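Local coordinates for protein putative methyltransferase from antibiotic biosynthesis pathway (Anabaena variabilis ATCC 29413, PDB 3EGE) that probably acts as an S-adenosylmethionine-dependent methyltransferase built on a Rossmann-like core, at residues F58-E63 / E79-Y84; V37-G42 / D96-I101; E86-P91 / Q118-D123; R21-I26 / G46-A51. One frame throughout, in Å; residues are numbered along the deposited sequence.

Contact 1. Residues F58-E63 / E79-Y84; sequences FVYAVE and EWFTGY. With EDO (1,2-ethanediol), chain B.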
loop_
_atom_site.group_PDB
_atom_site.type_symbol
_atom_site.label_atom_id
_atom_site.label_comp_id
_atom_site.label_asym_id
_atom_site.label_seq_id
_atom_site.Cartn_x
_atom_site.Cartn_y
_atom_site.Cartn_z
ATOM N N PHE A 58 -5.379 7.254 -18.211
ATOM C CA PHE A 58 -4.404 6.387 -18.888
ATOM C C PHE A 58 -3.339 6.139 -17.814
ATOM O O PHE A 58 -2.977 7.075 -17.089
ATOM C CB PHE A 58 -3.840 7.021 -20.151
ATOM C CG PHE A 58 -4.862 7.201 -21.228
ATOM C CD1 PHE A 58 -5.118 6.171 -22.145
ATOM C CD2 PHE A 58 -5.591 8.398 -21.326
ATOM C CE1 PHE A 58 -6.080 6.335 -23.159
ATOM C CE2 PHE A 58 -6.557 8.570 -22.334
ATOM C CZ PHE A 58 -6.798 7.536 -23.254
ATOM N N VAL A 59 -2.903 4.880 -17.668
ATOM C CA VAL A 59 -1.939 4.492 -16.632
ATOM C C VAL A 59 -0.701 3.817 -17.225
ATOM O O VAL A 59 -0.827 2.887 -18.003
ATOM C CB VAL A 59 -2.556 3.530 -15.552
ATOM C CG1 VAL A 59 -1.558 3.287 -14.403
ATOM C CG2 VAL A 59 -3.854 4.085 -14.967
ATOM N N TYR A 60 0.489 4.313 -16.858
ATOM C CA TYR A 60 1.756 3.675 -17.217
ATOM C C TYR A 60 2.214 2.938 -15.935
ATOM O O TYR A 60 2.700 3.561 -14.989
ATOM C CB TYR A 60 2.812 4.680 -17.704
ATOM C CG TYR A 60 2.461 5.503 -18.942
ATOM C CD1 TYR A 60 1.574 5.036 -19.927
ATOM C CD2 TYR A 60 3.105 6.728 -19.172
ATOM C CE1 TYR A 60 1.283 5.793 -21.069
ATOM C CE2 TYR A 60 2.822 7.498 -20.325
ATOM C CZ TYR A 60 1.912 7.018 -21.259
ATOM O OH TYR A 60 1.633 7.762 -22.368
ATOM N N ALA A 61 2.018 1.615 -15.930
ATOM C CA ALA A 61 2.358 0.734 -14.795
ATOM C C ALA A 61 3.813 0.321 -14.877
ATOM O O ALA A 61 4.218 -0.247 -15.877
ATOM C CB ALA A 61 1.475 -0.505 -14.793
ATOM N N VAL A 62 4.584 0.610 -13.826
ATOM C CA VAL A 62 6.001 0.206 -13.729
ATOM C C VAL A 62 6.124 -0.732 -12.528
ATOM O O VAL A 62 5.759 -0.336 -11.433
ATOM C CB VAL A 62 6.976 1.410 -13.599
ATOM C CG1 VAL A 62 8.439 0.930 -13.581
ATOM C CG2 VAL A 62 6.721 2.423 -14.757
ATOM N N GLU A 63 6.628 -1.955 -12.773
ATOM C CA GLU A 63 6.808 -3.006 -11.766
ATOM C C GLU A 63 7.996 -3.915 -12.130
ATOM O O GLU A 63 7.942 -4.525 -13.176
ATOM C CB GLU A 63 5.526 -3.867 -11.716
ATOM C CG GLU A 63 5.596 -5.154 -10.827
ATOM C CD GLU A 63 6.116 -4.852 -9.429
ATOM O OE1 GLU A 63 5.626 -3.880 -8.820
ATOM O OE2 GLU A 63 7.035 -5.554 -8.957
ATOM N N GLU A 79 -0.611 0.635 -19.695
ATOM C CA GLU A 79 0.615 0.197 -20.388
ATOM C C GLU A 79 1.576 -0.363 -19.345
ATOM O O GLU A 79 1.890 0.312 -18.387
ATOM C CB GLU A 79 1.281 1.320 -21.197
ATOM C CG GLU A 79 0.392 1.935 -22.319
ATOM C CD GLU A 79 -0.088 0.956 -23.385
ATOM O OE1 GLU A 79 0.379 -0.201 -23.470
ATOM O OE2 GLU A 79 -0.973 1.345 -24.166
ATOM N N TRP A 80 2.055 -1.586 -19.563
ATOM C CA TRP A 80 2.928 -2.260 -18.607
ATOM C C TRP A 80 4.421 -2.177 -18.971
ATOM O O TRP A 80 4.845 -2.539 -20.100
ATOM C CB TRP A 80 2.517 -3.729 -18.445
ATOM C CG TRP A 80 2.943 -4.227 -17.131
ATOM C CD1 TRP A 80 4.191 -4.707 -16.773
ATOM C CD2 TRP A 80 2.161 -4.207 -15.937
ATOM N NE1 TRP A 80 4.196 -5.048 -15.442
ATOM C CE2 TRP A 80 2.976 -4.736 -14.893
ATOM C CE3 TRP A 80 0.839 -3.828 -15.651
ATOM C CZ2 TRP A 80 2.514 -4.882 -13.573
ATOM C CZ3 TRP A 80 0.374 -3.962 -14.322
ATOM C CH2 TRP A 80 1.215 -4.490 -13.304
ATOM N N PHE A 81 5.198 -1.706 -17.998
ATOM C CA PHE A 81 6.654 -1.588 -18.077
ATOM C C PHE A 81 7.311 -2.382 -16.929
ATOM O O PHE A 81 6.955 -2.177 -15.752
ATOM C CB PHE A 81 7.071 -0.121 -17.950
ATOM C CG PHE A 81 6.518 0.757 -19.027
ATOM C CD1 PHE A 81 5.248 1.320 -18.901
ATOM C CD2 PHE A 81 7.252 1.004 -20.186
ATOM C CE1 PHE A 81 4.708 2.151 -19.925
ATOM C CE2 PHE A 81 6.723 1.819 -21.220
ATOM C CZ PHE A 81 5.452 2.395 -21.077
ATOM N N THR A 82 8.232 -3.281 -17.281
ATOM C CA THR A 82 9.025 -4.019 -16.297
ATOM C C THR A 82 10.323 -3.240 -16.065
ATOM O O THR A 82 11.103 -3.034 -16.973
ATOM C CB THR A 82 9.315 -5.508 -16.689
ATOM O OG1 THR A 82 8.069 -6.195 -16.885
ATOM C CG2 THR A 82 10.098 -6.213 -15.561
ATOM N N GLY A 83 10.533 -2.813 -14.830
ATOM C CA GLY A 83 11.717 -2.037 -14.479
ATOM C C GLY A 83 11.641 -1.605 -13.035
ATOM O O GLY A 83 10.616 -1.804 -12.388
ATOM N N TYR A 84 12.733 -1.018 -12.553
ATOM C CA TYR A 84 12.851 -0.558 -11.183
ATOM C C TYR A 84 12.517 0.924 -11.067
ATOM O O TYR A 84 12.719 1.701 -11.998
ATOM C CB TYR A 84 14.259 -0.803 -10.660
ATOM C CG TYR A 84 14.695 -2.253 -10.628
ATOM C CD1 TYR A 84 14.176 -3.132 -9.674
ATOM C CD2 TYR A 84 15.671 -2.731 -11.514
ATOM C CE1 TYR A 84 14.583 -4.471 -9.613
ATOM C CE2 TYR A 84 16.107 -4.084 -11.475
ATOM C CZ TYR A 84 15.554 -4.940 -10.514
ATOM O OH TYR A 84 15.970 -6.251 -10.466
HETATM C C1 EDO B . 6.746 -3.417 -5.523
HETATM O O1 EDO B . 7.160 -2.770 -6.723
HETATM C C2 EDO B . 5.232 -3.308 -5.400
HETATM O O2 EDO B . 4.710 -4.557 -4.944
HETATM O O HOH W 1 6.884 -6.501 -14.558
#

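Contact 2. Residues V37-G42 / D96-I101; sequences VIADIG and DGVISI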
loop_
_atom_site.group_PDB
_atom_site.type_symbol
_atom_site.label_atom_id
_atom_site.label_comp_id
_atom_site.label_asym_id
_atom_site.label_seq_id
_atom_site.Cartn_x
_atom_site.Cartn_y
_atom_site.Cartn_z
ATOM N N VAL A 37 -2.982 11.291 -17.842
ATOM C CA VAL A 37 -2.062 10.169 -17.794
ATOM C C VAL A 37 -1.350 10.196 -16.440
ATOM O O VAL A 37 -0.963 11.267 -15.943
ATOM C CB VAL A 37 -1.059 10.178 -18.990
ATOM C CG1 VAL A 37 -0.142 8.919 -19.001
ATOM C CG2 VAL A 37 -1.815 10.232 -20.294
ATOM N N ILE A 38 -1.274 9.011 -15.806
ATOM C CA ILE A 38 -0.548 8.825 -14.578
ATOM C C ILE A 38 0.448 7.669 -14.693
ATOM O O ILE A 38 0.240 6.734 -15.468
ATOM C CB ILE A 38 -1.495 8.638 -13.310
ATOM C CG1 ILE A 38 -2.327 7.336 -13.363
ATOM C CG2 ILE A 38 -2.426 9.883 -13.131
ATOM C CD1 ILE A 38 -2.796 6.863 -12.009
ATOM N N ALA A 39 1.531 7.760 -13.916
ATOM C CA ALA A 39 2.503 6.689 -13.774
ATOM C C ALA A 39 2.184 6.052 -12.426
ATOM O O ALA A 39 1.907 6.775 -11.450
ATOM C CB ALA A 39 3.900 7.192 -13.806
ATOM N N ASP A 40 2.147 4.704 -12.404
ATOM C CA ASP A 40 1.941 3.893 -11.184
ATOM C C ASP A 40 3.277 3.155 -10.993
ATOM O O ASP A 40 3.591 2.187 -11.731
ATOM C CB ASP A 40 0.760 2.921 -11.361
ATOM C CG ASP A 40 0.434 2.102 -10.089
ATOM O OD1 ASP A 40 1.066 2.285 -9.018
ATOM O OD2 ASP A 40 -0.494 1.257 -10.175
ATOM N N ILE A 41 4.059 3.640 -10.023
ATOM C CA ILE A 41 5.412 3.134 -9.758
ATOM C C ILE A 41 5.288 2.110 -8.650
ATOM O O ILE A 41 4.833 2.423 -7.563
ATOM C CB ILE A 41 6.400 4.279 -9.385
ATOM C CG1 ILE A 41 6.311 5.466 -10.403
ATOM C CG2 ILE A 41 7.844 3.735 -9.224
ATOM C CD1 ILE A 41 6.513 5.081 -11.912
ATOM N N GLY A 42 5.695 0.877 -8.947
ATOM C CA GLY A 42 5.555 -0.259 -8.049
ATOM C C GLY A 42 4.104 -0.675 -8.146
ATOM O O GLY A 42 3.390 -0.693 -7.146
ATOM N N ASP A 96 0.916 13.262 -16.309
ATOM C CA ASP A 96 0.260 14.369 -15.581
ATOM C C ASP A 96 0.338 14.173 -14.075
ATOM O O ASP A 96 0.430 15.148 -13.363
ATOM C CB ASP A 96 -1.198 14.491 -16.005
ATOM C CG ASP A 96 -1.327 14.787 -17.455
ATOM O OD1 ASP A 96 -0.796 15.842 -17.846
ATOM O OD2 ASP A 96 -1.922 13.983 -18.208
ATOM N N GLY A 97 0.305 12.913 -13.619
ATOM C CA GLY A 97 0.418 12.559 -12.216
ATOM C C GLY A 97 1.160 11.243 -11.995
ATOM O O GLY A 97 1.395 10.474 -12.919
ATOM N N VAL A 98 1.544 11.012 -10.744
ATOM C CA VAL A 98 2.309 9.857 -10.362
ATOM C C VAL A 98 1.761 9.315 -9.051
ATOM O O VAL A 98 1.477 10.087 -8.135
ATOM C CB VAL A 98 3.810 10.231 -10.165
ATOM C CG1 VAL A 98 4.643 8.996 -9.753
ATOM C CG2 VAL A 98 4.405 10.891 -11.431
ATOM N N ILE A 99 1.631 7.988 -8.972
ATOM C CA ILE A 99 1.211 7.310 -7.749
ATOM C C ILE A 99 2.140 6.133 -7.370
ATOM O O ILE A 99 2.790 5.534 -8.229
ATOM C CB ILE A 99 -0.288 6.804 -7.829
ATOM C CG1 ILE A 99 -0.439 5.557 -8.725
ATOM C CG2 ILE A 99 -1.221 7.920 -8.298
ATOM C CD1 ILE A 99 -1.786 4.946 -8.646
ATOM N N SER A 100 2.201 5.839 -6.077
ATOM C CA SER A 100 2.829 4.589 -5.583
ATOM C C SER A 100 2.018 4.159 -4.360
ATOM O O SER A 100 2.047 4.830 -3.308
ATOM C CB SER A 100 4.318 4.712 -5.277
ATOM O OG SER A 100 4.877 3.414 -5.208
ATOM N N ILE A 101 1.258 3.081 -4.541
ATOM C CA ILE A 101 0.322 2.574 -3.541
ATOM C C ILE A 101 0.937 1.389 -2.789
ATOM O O ILE A 101 1.050 0.294 -3.333
ATOM C CB ILE A 101 -1.041 2.203 -4.207
ATOM C CG1 ILE A 101 -1.549 3.378 -5.109
ATOM C CG2 ILE A 101 -2.047 1.696 -3.134
ATOM C CD1 ILE A 101 -1.503 4.879 -4.460
HETATM O O HOH W 2 1.212 1.022 -6.754
HETATM O O HOH W 3 1.633 -2.257 -5.585
#

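Contact 3. Residues E86-P91 / Q118-D123; sequences ENLALP and QRIIRD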
loop_
_atom_site.group_PDB
_atom_site.type_symbol
_atom_site.label_atom_id
_atom_site.label_comp_id
_atom_site.label_asym_id
_atom_site.label_seq_id
_atom_site.Cartn_x
_atom_site.Cartn_y
_atom_site.Cartn_z
ATOM N N GLU A 86 14.013 3.320 -9.567
ATOM C CA GLU A 86 15.193 4.205 -9.683
ATOM C C GLU A 86 15.661 4.548 -11.108
ATOM O O GLU A 86 16.569 5.387 -11.284
ATOM C CB GLU A 86 16.396 3.667 -8.869
ATOM C CG GLU A 86 17.058 2.335 -9.319
ATOM C CD GLU A 86 16.446 1.051 -8.722
ATOM O OE1 GLU A 86 15.375 1.132 -8.050
ATOM O OE2 GLU A 86 17.053 -0.043 -8.938
ATOM N N ASN A 87 15.098 3.856 -12.098
ATOM C CA ASN A 87 15.437 4.051 -13.495
ATOM C C ASN A 87 14.223 3.724 -14.379
ATOM O O ASN A 87 14.069 2.601 -14.895
ATOM C CB ASN A 87 16.650 3.201 -13.850
ATOM C CG ASN A 87 17.099 3.394 -15.297
ATOM O OD1 ASN A 87 16.978 4.491 -15.879
ATOM N ND2 ASN A 87 17.635 2.331 -15.883
ATOM N N LEU A 88 13.353 4.723 -14.513
ATOM C CA LEU A 88 12.144 4.615 -15.303
ATOM C C LEU A 88 12.482 4.864 -16.776
ATOM O O LEU A 88 13.205 5.805 -17.088
ATOM C CB LEU A 88 11.090 5.605 -14.813
ATOM C CG LEU A 88 10.685 5.526 -13.326
ATOM C CD1 LEU A 88 9.755 6.724 -12.933
ATOM C CD2 LEU A 88 10.024 4.200 -12.963
ATOM N N ALA A 89 11.953 4.014 -17.670
ATOM C CA ALA A 89 12.125 4.162 -19.131
ATOM C C ALA A 89 11.218 5.260 -19.741
ATOM O O ALA A 89 11.364 5.612 -20.898
ATOM C CB ALA A 89 11.868 2.860 -19.823
ATOM N N LEU A 90 10.342 5.845 -18.941
ATOM C CA LEU A 90 9.383 6.834 -19.371
ATOM C C LEU A 90 10.089 8.161 -19.637
ATOM O O LEU A 90 10.968 8.523 -18.871
ATOM C CB LEU A 90 8.323 7.024 -18.270
ATOM C CG LEU A 90 7.568 5.770 -17.802
ATOM C CD1 LEU A 90 6.631 6.141 -16.640
ATOM C CD2 LEU A 90 6.841 5.110 -18.985
ATOM N N PRO A 91 9.725 8.879 -20.719
ATOM C CA PRO A 91 10.390 10.157 -20.958
ATOM C C PRO A 91 10.115 11.247 -19.916
ATOM O O PRO A 91 9.239 11.107 -19.064
ATOM C CB PRO A 91 9.829 10.606 -22.328
ATOM C CG PRO A 91 9.244 9.388 -22.927
ATOM C CD PRO A 91 8.747 8.587 -21.782
ATOM N N GLN A 118 9.548 13.110 -10.091
ATOM C CA GLN A 118 9.585 14.518 -10.441
ATOM C C GLN A 118 9.979 14.740 -11.914
ATOM O O GLN A 118 9.447 15.635 -12.564
ATOM C CB GLN A 118 10.514 15.286 -9.473
ATOM C CG GLN A 118 10.621 16.811 -9.730
ATOM C CD GLN A 118 9.273 17.554 -9.723
ATOM O OE1 GLN A 118 8.390 17.294 -8.889
ATOM N NE2 GLN A 118 9.138 18.514 -10.627
ATOM N N ARG A 119 10.883 13.910 -12.435
ATOM C CA ARG A 119 11.360 14.038 -13.826
ATOM C C ARG A 119 10.254 13.776 -14.856
ATOM O O ARG A 119 10.167 14.483 -15.877
ATOM C CB ARG A 119 12.537 13.078 -14.061
ATOM C CG ARG A 119 13.161 13.117 -15.456
ATOM C CD ARG A 119 14.244 12.074 -15.656
ATOM N NE ARG A 119 13.730 10.703 -15.564
ATOM C CZ ARG A 119 13.054 10.067 -16.518
ATOM N NH1 ARG A 119 12.701 10.666 -17.645
ATOM N NH2 ARG A 119 12.665 8.833 -16.294
ATOM N N ILE A 120 9.422 12.772 -14.576
ATOM C CA ILE A 120 8.351 12.356 -15.491
ATOM C C ILE A 120 7.072 13.175 -15.414
ATOM O O ILE A 120 6.297 13.193 -16.386
ATOM C CB ILE A 120 8.030 10.809 -15.376
ATOM C CG1 ILE A 120 7.311 10.437 -14.050
ATOM C CG2 ILE A 120 9.314 10.020 -15.616
ATOM C CD1 ILE A 120 6.798 8.985 -13.969
ATOM N N ILE A 121 6.877 13.874 -14.293
ATOM C CA ILE A 121 5.624 14.590 -14.037
ATOM C C ILE A 121 5.536 15.993 -14.692
ATOM O O ILE A 121 6.526 16.727 -14.750
ATOM C CB ILE A 121 5.308 14.627 -12.504
ATOM C CG1 ILE A 121 3.779 14.723 -12.251
ATOM C CG2 ILE A 121 6.127 15.733 -11.793
ATOM C CD1 ILE A 121 3.345 14.635 -10.746
ATOM N N ARG A 122 4.333 16.337 -15.166
ATOM C CA ARG A 122 4.016 17.656 -15.724
ATOM C C ARG A 122 3.442 18.567 -14.604
ATOM O O ARG A 122 4.205 18.909 -13.691
ATOM C CB ARG A 122 3.055 17.516 -16.889
ATOM C CG ARG A 122 3.610 16.823 -18.088
ATOM C CD ARG A 122 2.425 16.441 -18.942
ATOM N NE ARG A 122 2.852 15.596 -20.013
ATOM C CZ ARG A 122 2.189 14.541 -20.501
ATOM N NH1 ARG A 122 1.001 14.129 -20.035
ATOM N NH2 ARG A 122 2.762 13.877 -21.497
ATOM N N ASP A 123 2.145 18.934 -14.636
ATOM C CA ASP A 123 1.551 19.879 -13.648
ATOM C C ASP A 123 0.848 19.263 -12.460
ATOM O O ASP A 123 0.484 20.001 -11.538
ATOM C CB ASP A 123 0.506 20.796 -14.318
ATOM C CG ASP A 123 1.059 21.597 -15.455
ATOM O OD1 ASP A 123 2.265 21.910 -15.472
ATOM O OD2 ASP A 123 0.250 21.915 -16.335
#

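Contact 4. Residues R21-I26 / G46-A51; sequences RIVNAI and GGYSVA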
loop_
_atom_site.group_PDB
_atom_site.type_symbol
_atom_site.label_atom_id
_atom_site.label_comp_id
_atom_site.label_asym_id
_atom_site.label_seq_id
_atom_site.Cartn_x
_atom_site.Cartn_y
_atom_site.Cartn_z
ATOM N N ARG A 21 -12.759 2.878 -1.645
ATOM C CA ARG A 21 -12.416 3.992 -0.748
ATOM C C ARG A 21 -10.967 4.429 -0.904
ATOM O O ARG A 21 -10.667 5.619 -0.807
ATOM C CB ARG A 21 -12.749 3.647 0.691
ATOM C CG ARG A 21 -14.238 3.602 0.887
ATOM C CD ARG A 21 -14.621 2.902 2.115
ATOM N NE ARG A 21 -14.288 1.473 2.074
ATOM C CZ ARG A 21 -14.670 0.595 2.996
ATOM N NH1 ARG A 21 -15.475 0.957 3.988
ATOM N NH2 ARG A 21 -14.302 -0.668 2.891
ATOM N N ILE A 22 -10.082 3.464 -1.157
ATOM C CA ILE A 22 -8.688 3.769 -1.446
ATOM C C ILE A 22 -8.617 4.449 -2.833
ATOM O O ILE A 22 -7.973 5.492 -2.961
ATOM C CB ILE A 22 -7.785 2.539 -1.342
ATOM C CG1 ILE A 22 -7.830 1.998 0.101
ATOM C CG2 ILE A 22 -6.352 2.911 -1.734
ATOM C CD1 ILE A 22 -6.929 0.809 0.365
ATOM N N VAL A 23 -9.331 3.906 -3.828
ATOM C CA VAL A 23 -9.357 4.487 -5.190
ATOM C C VAL A 23 -9.892 5.922 -5.168
ATOM O O VAL A 23 -9.284 6.795 -5.775
ATOM C CB VAL A 23 -10.207 3.637 -6.195
ATOM C CG1 VAL A 23 -10.281 4.317 -7.556
ATOM C CG2 VAL A 23 -9.657 2.210 -6.300
ATOM N N ASN A 24 -11.019 6.147 -4.482
ATOM C CA ASN A 24 -11.604 7.497 -4.326
ATOM C C ASN A 24 -10.623 8.481 -3.647
ATOM O O ASN A 24 -10.527 9.639 -4.059
ATOM C CB ASN A 24 -12.935 7.464 -3.536
ATOM C CG ASN A 24 -14.081 6.743 -4.280
ATOM O OD1 ASN A 24 -14.039 6.535 -5.480
ATOM N ND2 ASN A 24 -15.099 6.350 -3.533
ATOM N N ALA A 25 -9.897 7.991 -2.639
ATOM C CA ALA A 25 -8.849 8.758 -1.936
ATOM C C ALA A 25 -7.733 9.176 -2.906
ATOM O O ALA A 25 -7.359 10.348 -2.946
ATOM C CB ALA A 25 -8.260 7.931 -0.761
ATOM N N ILE A 26 -7.233 8.218 -3.691
ATOM C CA ILE A 26 -6.181 8.472 -4.713
ATOM C C ILE A 26 -6.691 9.453 -5.784
ATOM O O ILE A 26 -6.006 10.427 -6.118
ATOM C CB ILE A 26 -5.717 7.172 -5.403
ATOM C CG1 ILE A 26 -5.065 6.201 -4.395
ATOM C CG2 ILE A 26 -4.696 7.461 -6.526
ATOM C CD1 ILE A 26 -5.047 4.747 -4.902
ATOM N N GLY A 46 -1.108 -4.742 -10.416
ATOM C CA GLY A 46 -1.837 -3.825 -11.305
ATOM C C GLY A 46 -3.306 -3.637 -10.987
ATOM O O GLY A 46 -4.034 -3.058 -11.800
ATOM N N GLY A 47 -3.755 -4.115 -9.820
ATOM C CA GLY A 47 -5.141 -3.952 -9.394
ATOM C C GLY A 47 -5.544 -2.491 -9.341
ATOM O O GLY A 47 -6.568 -2.125 -9.919
ATOM N N TYR A 48 -4.739 -1.665 -8.669
ATOM C CA TYR A 48 -4.988 -0.205 -8.598
ATOM C C TYR A 48 -4.806 0.528 -9.954
ATOM O O TYR A 48 -5.545 1.497 -10.244
ATOM C CB TYR A 48 -4.213 0.454 -7.449
ATOM C CG TYR A 48 -4.894 0.156 -6.130
ATOM C CD1 TYR A 48 -5.989 0.937 -5.687
ATOM C CD2 TYR A 48 -4.506 -0.946 -5.348
ATOM C CE1 TYR A 48 -6.668 0.630 -4.462
ATOM C CE2 TYR A 48 -5.170 -1.261 -4.147
ATOM C CZ TYR A 48 -6.245 -0.464 -3.703
ATOM O OH TYR A 48 -6.893 -0.759 -2.532
ATOM N N SER A 49 -3.861 0.032 -10.764
ATOM C CA SER A 49 -3.618 0.520 -12.128
ATOM C C SER A 49 -4.890 0.394 -12.961
ATOM O O SER A 49 -5.339 1.378 -13.573
ATOM C CB SER A 49 -2.465 -0.255 -12.806
ATOM O OG SER A 49 -1.321 -0.353 -11.954
ATOM N N VAL A 50 -5.492 -0.799 -12.930
ATOM C CA VAL A 50 -6.755 -1.070 -13.657
ATOM C C VAL A 50 -7.931 -0.314 -13.050
ATOM O O VAL A 50 -8.746 0.251 -13.779
ATOM C CB VAL A 50 -7.081 -2.607 -13.728
ATOM C CG1 VAL A 50 -8.492 -2.861 -14.341
ATOM C CG2 VAL A 50 -5.978 -3.344 -14.521
ATOM N N ALA A 51 -8.003 -0.319 -11.720
ATOM C CA ALA A 51 -9.041 0.393 -10.967
ATOM C C ALA A 51 -9.049 1.904 -11.309
ATOM O O ALA A 51 -10.109 2.480 -11.573
ATOM C CB ALA A 51 -8.860 0.147 -9.434
#

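Contact 1. Residues F58-E63 / E79-Y84
Glu63, the residue just after strand 58-62, lies beside the indole of Trp80, the two side chains pointing the same way. Its CB sits 3.7 Å from Trp80 CZ2, the nearest indole atom, and CG keeps company with the same carbon. There the chain bends (chi2 51°) and carries the carboxylate away from strand 78-81. At the tip, OE1 accepts from Gly44 N and from O1 of a 1,2-ethanediol, with 2.8 Å between Glu63 OE1 and EDO O1, while OE2 takes the amide of Ser65. An acidic residue at the end of the second strand usually holds the ribose of S-adenosylmethionine in class I methyltransferases. Glu63 is placed consistently with that role, and the diol probably came from the crystallisation liquor. The strands themselves form the parallel ladder of a beta-alpha-beta unit, crossing over through helix 66-70. Glu79 N to Val59 O and Ala61 N to Glu79 O start it; Phe81 N to Ala61 O and Glu63 N to Phe81 O continue it. Beyond it, one water receives Trp80 NE1 in the indole plane, receives Thr82 OG1 and donates to Glu63 O, the last at 2.6 Å from the water oxygen. On the indole face, Ala61 CB makes a CH-pi contact, 3.9 Å from the centroid of the Trp80 six-membered ring. On the opposite sheet face from Ala61 and Trp80, Tyr60 and Phe81 run side by side, with Tyr60 CB 3.9 Å from Phe81 CE1.

Contact 2. Residues V37-G42 / D96-I101
Val37-Ile41 and Gly97-Ile101 are paired as neighbouring parallel strands in the middle of the Rossmann-like sheet, where the first strand of the fold meets the fourth. At the start, Asp96 fastens both ends of Val37: its OD2 takes Val37 N at 2.9 Å on the anti lone pair, while Asp96 N donates back to Val37 O from above the carbonyl plane. Gly97 N reaches the same oxygen within that plane, so Val37 O has two donors. From here the ladder is regular, with Ala39 N to Gly97 O, Ile99 N to Ala39 O and Ile41 N to Ile99 O. Ser100 finishes it with its side chain. With OG anti to the backbone N (chi1 -163°), the hydroxyl donates to Ile41 O, and Ser100 OG and Ile41 O are 2.6 Å apart. On the face of Ile38, Asp40 and Ile99, the CD1 methyls of Ile38 and Ile99 meet at 4.0 Å, and Ile99 CG1 lies 3.6 Å from Asp40 OD1. That carboxylate is held on both oxygens: OD2 takes the hydroxyl of Ser49, and OD1 takes a water that also donates to Gly42 O and accepts Ile101 N. This water bridges the strand ends where they open, at the start of the glycine-rich turn. Ile41 CG1 and Val98 CG1 touch at 4.0 Å on the other face. Helix 110-120 covers that side through Met117 and Ile120, helix 20-30 brings Ile26 and Leu30 onto Ile99, and strand 58-62 lies along the far edge of 37-41.

Contact 3. Residues E86-P91 / Q118-D123
Arg119 runs extended from its backbone (chi1 -179°) and then bends at chi3, 64°, which turns the guanidinium end-on to Leu90 O. The contact belongs to the Rossmann-like domain: the loop between strands 78-81 and 97-101 comes down beside the last turn of helix 110-120, against one face of the sheet. NH1 and NH2 both donate to that single carbonyl oxygen, with Arg119 NH1 3.0 Å from Leu90 O and Arg119 NH2 3.1 Å from Leu90 O. The oxygen lies only 5° out of the guanidinium plane, so it sits at the edge of the flat group, between NH1 and NH2. Other charges fix the rotation of this group. Glu116 OE1 bridges to NE and Asp92 OD1 to NH1, and Glu116 also accepts Leu88 N through its other oxygen, joining loop and helix a second time. Two nearby carboxylates would tend to stabilise the positive charge. On the sheet-facing side of these bonds, Ile120 CD1 serves both leucines: it lies 3.9 Å from Leu88 CD1 and equally far from Leu90 CD1. The leucines arrive differently, Leu88 at about a right angle to the isoleucine and Leu90 at a slant. All three are buried, and the loop leucines go on to reach strands 37-41 and 58-62. The second branch of Ile120 points back at the loop, where CG2 lies 3.6 Å from Pro91 O and also sits over one face of the Arg119 guanidinium, toward its rim, 3.5 Å above the plane.

Contact 4. Residues R21-I26 / G46-A51
Ile22 is the first residue of helix segment 21-26 to meet Tyr48, and it meets the phenol end, crossing the ring at about a right angle. Its CD1 sits 3.3 Å from Tyr48 OH, and its CG2 lies 3.6 Å from Tyr48 CE1. The hydroxyl beside them is engaged elsewhere, hydrogen-bonded to Asp186 OD2 and to Asp19 N, so Ile22 packs against an oxygen whose bonds lead to other parts of the chain. Val23 comes next. One methyl does its work: with CG1 anti to the backbone N (chi1 176°), it is CG2 that faces the second helix, 3.8 Å from Tyr48 CE1 and the same distance from Ala51 CB. Ala51 stands one turn after Tyr48. Val23 CA and Ala51 CA, 7.1 Å apart, are the nearest CA pair of the two segments, consistent with the small alanine side chain. A turn after Ile22, Ile26 places CD1 4.0 Å from Tyr48 CD1, nearer the root of the ring, so the tyrosine spans a full turn of the first helix. The segment axes are 10.8 Å apart at their closest and cross at -65°. Helix 47-53 starts after Gly46 at its N-cap, in a glycine-rich turn consistent with the cofactor loop of Rossmann-like methyltransferases. Both helices lie on one side of the sheet; helix 20-30 also reaches strand 97-101 through Ile26, strand 252-258 through Ala25 and Ile26, and strand 172-181 through Ile22.

In the fold
From the N terminus, contact 4 is the first to close a loop: helix 20-30 meets helix 47-53 after the chain has passed through strand 37-41. That strand opens contact 2, whose partner 97-101 comes much later, so contacts 4 and 2 cross. Contact 1 closes entirely within the long loop of contact 2, adding strands 58-62 and 78-81 to the edge of the same sheet. Contact 3 opens after contact 1 has closed and crosses contact 2, because its helix follows strand 97-101. Contacts 1 and 2 build the sheet, contact 4 packs helices on one face, and contact 3 fastens loop and helix over the other.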